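Local structure of 14-3-3 protein (Cryptosporidium parvum, 3EFZ) at residues Phe143-Lys146 / Leu147-Asp150; Glu176-Leu179 / Gln180-Ser184. The protein probably binds phosphoserine-containing partner proteins as a dimeric, all-helical 14-3-3 adaptor in cell signalling. All coordinates share one frame; numbering follows the deposited sequence.

Contact 1. Residues Phe143-Lys146 / Leu147-Asp150; sequences FCIK and LKGD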
loop_
_atom_site.group_PDB
_atom_site.type_symbol
_atom_site.label_atom_id
_atom_site.label_comp_id
_atom_site.label_asym_id
_atom_site.label_seq_id
_atom_site.Cartn_x
_atom_site.Cartn_y
_atom_site.Cartn_z
ATOM N N PHE B 143 1.563 -18.540 -11.033
ATOM C CA PHE B 143 1.696 -17.238 -10.401
ATOM C C PHE B 143 0.697 -17.051 -9.242
ATOM O O PHE B 143 1.084 -16.640 -8.153
ATOM C CB PHE B 143 1.560 -16.121 -11.449
ATOM C CG PHE B 143 1.614 -14.726 -10.870
ATOM C CD1 PHE B 143 2.793 -13.996 -10.899
ATOM C CD2 PHE B 143 0.487 -14.147 -10.289
ATOM C CE1 PHE B 143 2.849 -12.685 -10.369
ATOM C CE2 PHE B 143 0.540 -12.853 -9.755
ATOM C CZ PHE B 143 1.722 -12.129 -9.798
ATOM N N CYS B 144 -0.585 -17.327 -9.494
ATOM C CA CYS B 144 -1.631 -17.232 -8.470
ATOM C C CYS B 144 -1.441 -18.196 -7.279
ATOM O O CYS B 144 -1.734 -17.848 -6.134
ATOM C CB CYS B 144 -3.001 -17.466 -9.102
ATOM S SG CYS B 144 -3.459 -16.269 -10.354
ATOM N N ILE B 145 -0.945 -19.402 -7.553
ATOM C CA ILE B 145 -0.744 -20.420 -6.521
ATOM C C ILE B 145 0.469 -20.072 -5.627
ATOM O O ILE B 145 0.420 -20.253 -4.401
ATOM C CB ILE B 145 -0.661 -21.828 -7.169
ATOM C CG1 ILE B 145 -2.013 -22.182 -7.809
ATOM C CG2 ILE B 145 -0.209 -22.920 -6.160
ATOM C CD1 ILE B 145 -1.952 -23.336 -8.823
ATOM N N LYS B 146 1.541 -19.553 -6.229
ATOM C CA LYS B 146 2.655 -19.017 -5.447
ATOM C C LYS B 146 2.170 -17.893 -4.507
ATOM O O LYS B 146 2.554 -17.841 -3.329
ATOM C CB LYS B 146 3.783 -18.484 -6.346
ATOM C CG LYS B 146 4.666 -17.512 -5.598
ATOM C CD LYS B 146 5.632 -16.742 -6.442
ATOM C CE LYS B 146 6.338 -15.709 -5.583
ATOM N NZ LYS B 146 5.542 -14.480 -5.401
ATOM N N LEU B 147 1.329 -17.014 -5.057
ATOM C CA LEU B 147 0.721 -15.906 -4.347
ATOM C C LEU B 147 -0.084 -16.372 -3.129
ATOM O O LEU B 147 0.018 -15.781 -2.052
ATOM C CB LEU B 147 -0.179 -15.155 -5.326
ATOM C CG LEU B 147 -0.618 -13.741 -5.022
ATOM C CD1 LEU B 147 -0.827 -12.946 -6.322
ATOM C CD2 LEU B 147 -1.894 -13.779 -4.152
ATOM N N LYS B 148 -0.875 -17.430 -3.299
ATOM C CA LYS B 148 -1.560 -18.066 -2.165
ATOM C C LYS B 148 -0.558 -18.621 -1.150
ATOM O O LYS B 148 -0.811 -18.578 0.053
ATOM C CB LYS B 148 -2.502 -19.175 -2.628
ATOM C CG LYS B 148 -3.692 -18.707 -3.472
ATOM C CD LYS B 148 -4.779 -19.753 -3.514
ATOM C CE LYS B 148 -4.381 -20.995 -4.348
ATOM N NZ LYS B 148 -5.381 -22.097 -4.226
ATOM N N GLY B 149 0.555 -19.163 -1.647
ATOM C CA GLY B 149 1.673 -19.594 -0.818
ATOM C C GLY B 149 2.233 -18.483 0.034
ATOM O O GLY B 149 2.378 -18.665 1.250
ATOM N N ASP B 150 2.512 -17.329 -0.596
ATOM C CA ASP B 150 2.912 -16.100 0.103
ATOM C C ASP B 150 1.915 -15.656 1.169
ATOM O O ASP B 150 2.314 -15.349 2.291
ATOM C CB ASP B 150 3.144 -14.925 -0.872
ATOM C CG ASP B 150 4.254 -15.189 -1.878
ATOM O OD1 ASP B 150 5.156 -16.010 -1.639
ATOM O OD2 ASP B 150 4.223 -14.546 -2.921
#
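Lys146 and Asp150, one helical turn apart, are joined by a salt bridge: Lys146 NZ lies 2.8 Å from Asp150 OD2 and meets that oxygen on its syn lone pair, the side of the other carboxylate oxygen. The lysine chain runs extended as far as CE and then bends at its last torsion (chi4 -82°), which swings the ammonium across onto the acid. Asp150 OD1 is gripped separately by Asn201 and Tyr175, so both oxygens of this buried carboxylate are engaged and its rotation is fixed; the surrounding positive groups would be expected to keep it ionised. A long, weak ion pair links OD1 to Arg153, a predicted phosphoserine-contacting residue, so Asp150 probably acts as a second-shell residue behind that site, on a helix that lines the binding groove in 14-3-3 proteins. The backbone bonds are those of a regular alpha-helix, from Leu147 N to Phe143 O at 3.1 Å through to Asp150 N to Lys146 O at 2.8 Å. Apolar packing occupies another side of the helix. Phe143 CE2 touches Leu147 CD1 at 3.7 Å, the methyl approaching the ring obliquely. Lys148 starts close to the preceding turn, CG 3.4 Å from Cys144 O, then leads outward to Asp129, with which NZ forms a salt bridge.

Contact 2. Residues Glu176-Leu179 / Gln180-Ser184; sequences EDAL and QRERS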
loop_
_atom_site.group_PDB
_atom_site.type_symbol
_atom_site.label_atom_id
_atom_site.label_comp_id
_atom_site.label_asym_id
_atom_site.label_seq_id
_atom_site.Cartn_x
_atom_site.Cartn_y
_atom_site.Cartn_z
ATOM N N GLU B 176 5.057 -25.958 -3.580
ATOM C CA GLU B 176 5.434 -27.156 -4.313
ATOM C C GLU B 176 4.571 -27.364 -5.550
ATOM O O GLU B 176 5.079 -27.821 -6.569
ATOM C CB GLU B 176 5.466 -28.386 -3.403
ATOM C CG GLU B 176 6.710 -28.370 -2.519
ATOM C CD GLU B 176 6.788 -29.524 -1.555
ATOM O OE1 GLU B 176 5.841 -30.352 -1.512
ATOM O OE2 GLU B 176 7.811 -29.607 -0.832
ATOM N N ASP B 177 3.292 -26.982 -5.462
ATOM C CA ASP B 177 2.359 -27.065 -6.594
ATOM C C ASP B 177 2.757 -26.090 -7.702
ATOM O O ASP B 177 2.872 -26.473 -8.866
ATOM C CB ASP B 177 0.900 -26.825 -6.128
ATOM C CG ASP B 177 -0.128 -27.004 -7.251
ATOM O OD1 ASP B 177 -1.268 -26.520 -7.095
ATOM O OD2 ASP B 177 0.193 -27.628 -8.285
ATOM N N ALA B 178 3.001 -24.845 -7.319
ATOM C CA ALA B 178 3.482 -23.804 -8.238
ATOM C C ALA B 178 4.827 -24.183 -8.883
ATOM O O ALA B 178 4.982 -24.081 -10.094
ATOM C CB ALA B 178 3.581 -22.462 -7.510
ATOM N N LEU B 179 5.785 -24.633 -8.074
ATOM C CA LEU B 179 7.067 -25.151 -8.595
ATOM C C LEU B 179 6.914 -26.291 -9.608
ATOM O O LEU B 179 7.577 -26.281 -10.659
ATOM C CB LEU B 179 8.002 -25.588 -7.450
ATOM C CG LEU B 179 8.641 -24.510 -6.566
ATOM C CD1 LEU B 179 9.246 -25.124 -5.289
ATOM C CD2 LEU B 179 9.683 -23.720 -7.324
ATOM N N GLN B 180 6.058 -27.269 -9.294
ATOM C CA GLN B 180 5.796 -28.385 -10.209
ATOM C C GLN B 180 5.182 -27.904 -11.532
ATOM O O GLN B 180 5.567 -28.376 -12.608
ATOM C CB GLN B 180 4.929 -29.473 -9.549
ATOM C CG GLN B 180 4.508 -30.635 -10.489
ATOM C CD GLN B 180 5.658 -31.150 -11.365
ATOM O OE1 GLN B 180 6.664 -31.674 -10.870
ATOM N NE2 GLN B 180 5.509 -30.997 -12.678
ATOM N N ARG B 181 4.240 -26.970 -11.452
ATOM C CA ARG B 181 3.659 -26.369 -12.654
ATOM C C ARG B 181 4.704 -25.596 -13.466
ATOM O O ARG B 181 4.757 -25.711 -14.692
ATOM C CB ARG B 181 2.487 -25.462 -12.286
ATOM C CG ARG B 181 1.239 -26.195 -11.855
ATOM C CD ARG B 181 0.298 -25.191 -11.197
ATOM N NE ARG B 181 -0.966 -25.780 -10.762
ATOM C CZ ARG B 181 -2.104 -25.721 -11.452
ATOM N NH1 ARG B 181 -2.166 -25.135 -12.655
ATOM N NH2 ARG B 181 -3.190 -26.274 -10.938
ATOM N N GLU B 182 5.552 -24.831 -12.783
ATOM C CA GLU B 182 6.686 -24.157 -13.444
ATOM C C GLU B 182 7.659 -25.122 -14.143
ATOM O O GLU B 182 8.061 -24.870 -15.279
ATOM C CB GLU B 182 7.410 -23.217 -12.474
ATOM C CG GLU B 182 6.515 -22.027 -12.066
ATOM C CD GLU B 182 6.762 -21.524 -10.653
ATOM O OE1 GLU B 182 7.741 -21.967 -10.019
ATOM O OE2 GLU B 182 5.962 -20.689 -10.177
ATOM N N ARG B 183 8.010 -26.217 -13.462
ATOM C CA ARG B 183 8.840 -27.296 -14.028
ATOM C C ARG B 183 8.239 -27.922 -15.294
ATOM O O ARG B 183 8.956 -28.212 -16.253
ATOM C CB ARG B 183 9.109 -28.391 -12.983
ATOM C CG ARG B 183 10.180 -28.028 -11.945
ATOM C CD ARG B 183 10.528 -29.203 -11.013
ATOM N NE ARG B 183 10.022 -28.976 -9.649
ATOM C CZ ARG B 183 9.046 -29.676 -9.065
ATOM N NH1 ARG B 183 8.456 -30.677 -9.709
ATOM N NH2 ARG B 183 8.660 -29.372 -7.830
ATOM N N SER B 184 6.922 -28.119 -15.276
ATOM C CA SER B 184 6.171 -28.738 -16.370
ATOM C C SER B 184 6.015 -27.842 -17.603
ATOM O O SER B 184 6.148 -28.301 -18.748
ATOM C CB SER B 184 4.769 -29.101 -15.885
ATOM O OG SER B 184 4.795 -30.223 -15.033
#
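Glu176 to Ser184 form about two and a half turns of regular alpha-helix, and the i to i+4 bonds across the two segments run from Gln180 N to Glu176 O at 2.9 Å through to Arg183 N to Leu179 O at 2.8 Å. On one flank Asp177 and Arg181 make an i to i+4 salt bridge. Arg181 NE reaches Asp177 OD2 at 3.3 Å, a weak hydrogen bond with an N-H...O angle of 148°. The carboxylate sits at the edge of the guanidinium, close to its plane, but the two flat groups are turned 61° against each other, so this is not the coplanar, two-pronged (bidentate) pairing of a carboxylate with a guanidinium. Arg181 holds its chain extended from CG to NE, bringing CG within 3.4 Å of Asp177 O on the way. Glu182 behaves differently: its chain bends at chi2 (148°) and folds back over the preceding turn, with CD only 3.2 Å from Ala178 O. Its polar end finds a partner outside, Thr198 of helix 193-207, through OE2. Leu179 CD2 lies 3.8 Å from Glu182 OE1, and this leucine packs on Tyr195, Ile199 and Tyr202 of the same neighbouring helix. The Arg183 chain bends at chi3 and brings one face of its guanidinium over Leu179 O, though the exact position of that group is doubtful. Helix 161-185 thus uses Leu179 and Glu182 to pack against helix 193-207 and Arg181 to touch Arg141 and Ile145 of helix 138-158, side-by-side packing that belongs to the all-helical antiparallel array of the 14-3-3 fold.

Contacts 1 and 2 lie on consecutive helices, 138-158 and 161-185, with centres about 11 Å apart, and they touch directly, mainly through Ile145. Its CD1 packs against the salt-bridged pair of contact 2, 3.3 Å from Arg181 NE and 3.7 Å from Asp177 OD1, while its CG2 meets Ala178 N at 3.9 Å. Ala178 CB in turn comes within 3.8 Å of Lys146 N, consistent with a close approach of the two backbones at this point. Their relation to the predicted phosphoserine site differs: the Asp150 side chain is about 3 Å from that of Arg153 and about 8 Å from the side chain of Arg79, whereas the side chain of Leu179 is about 12 Å from that of Arg153.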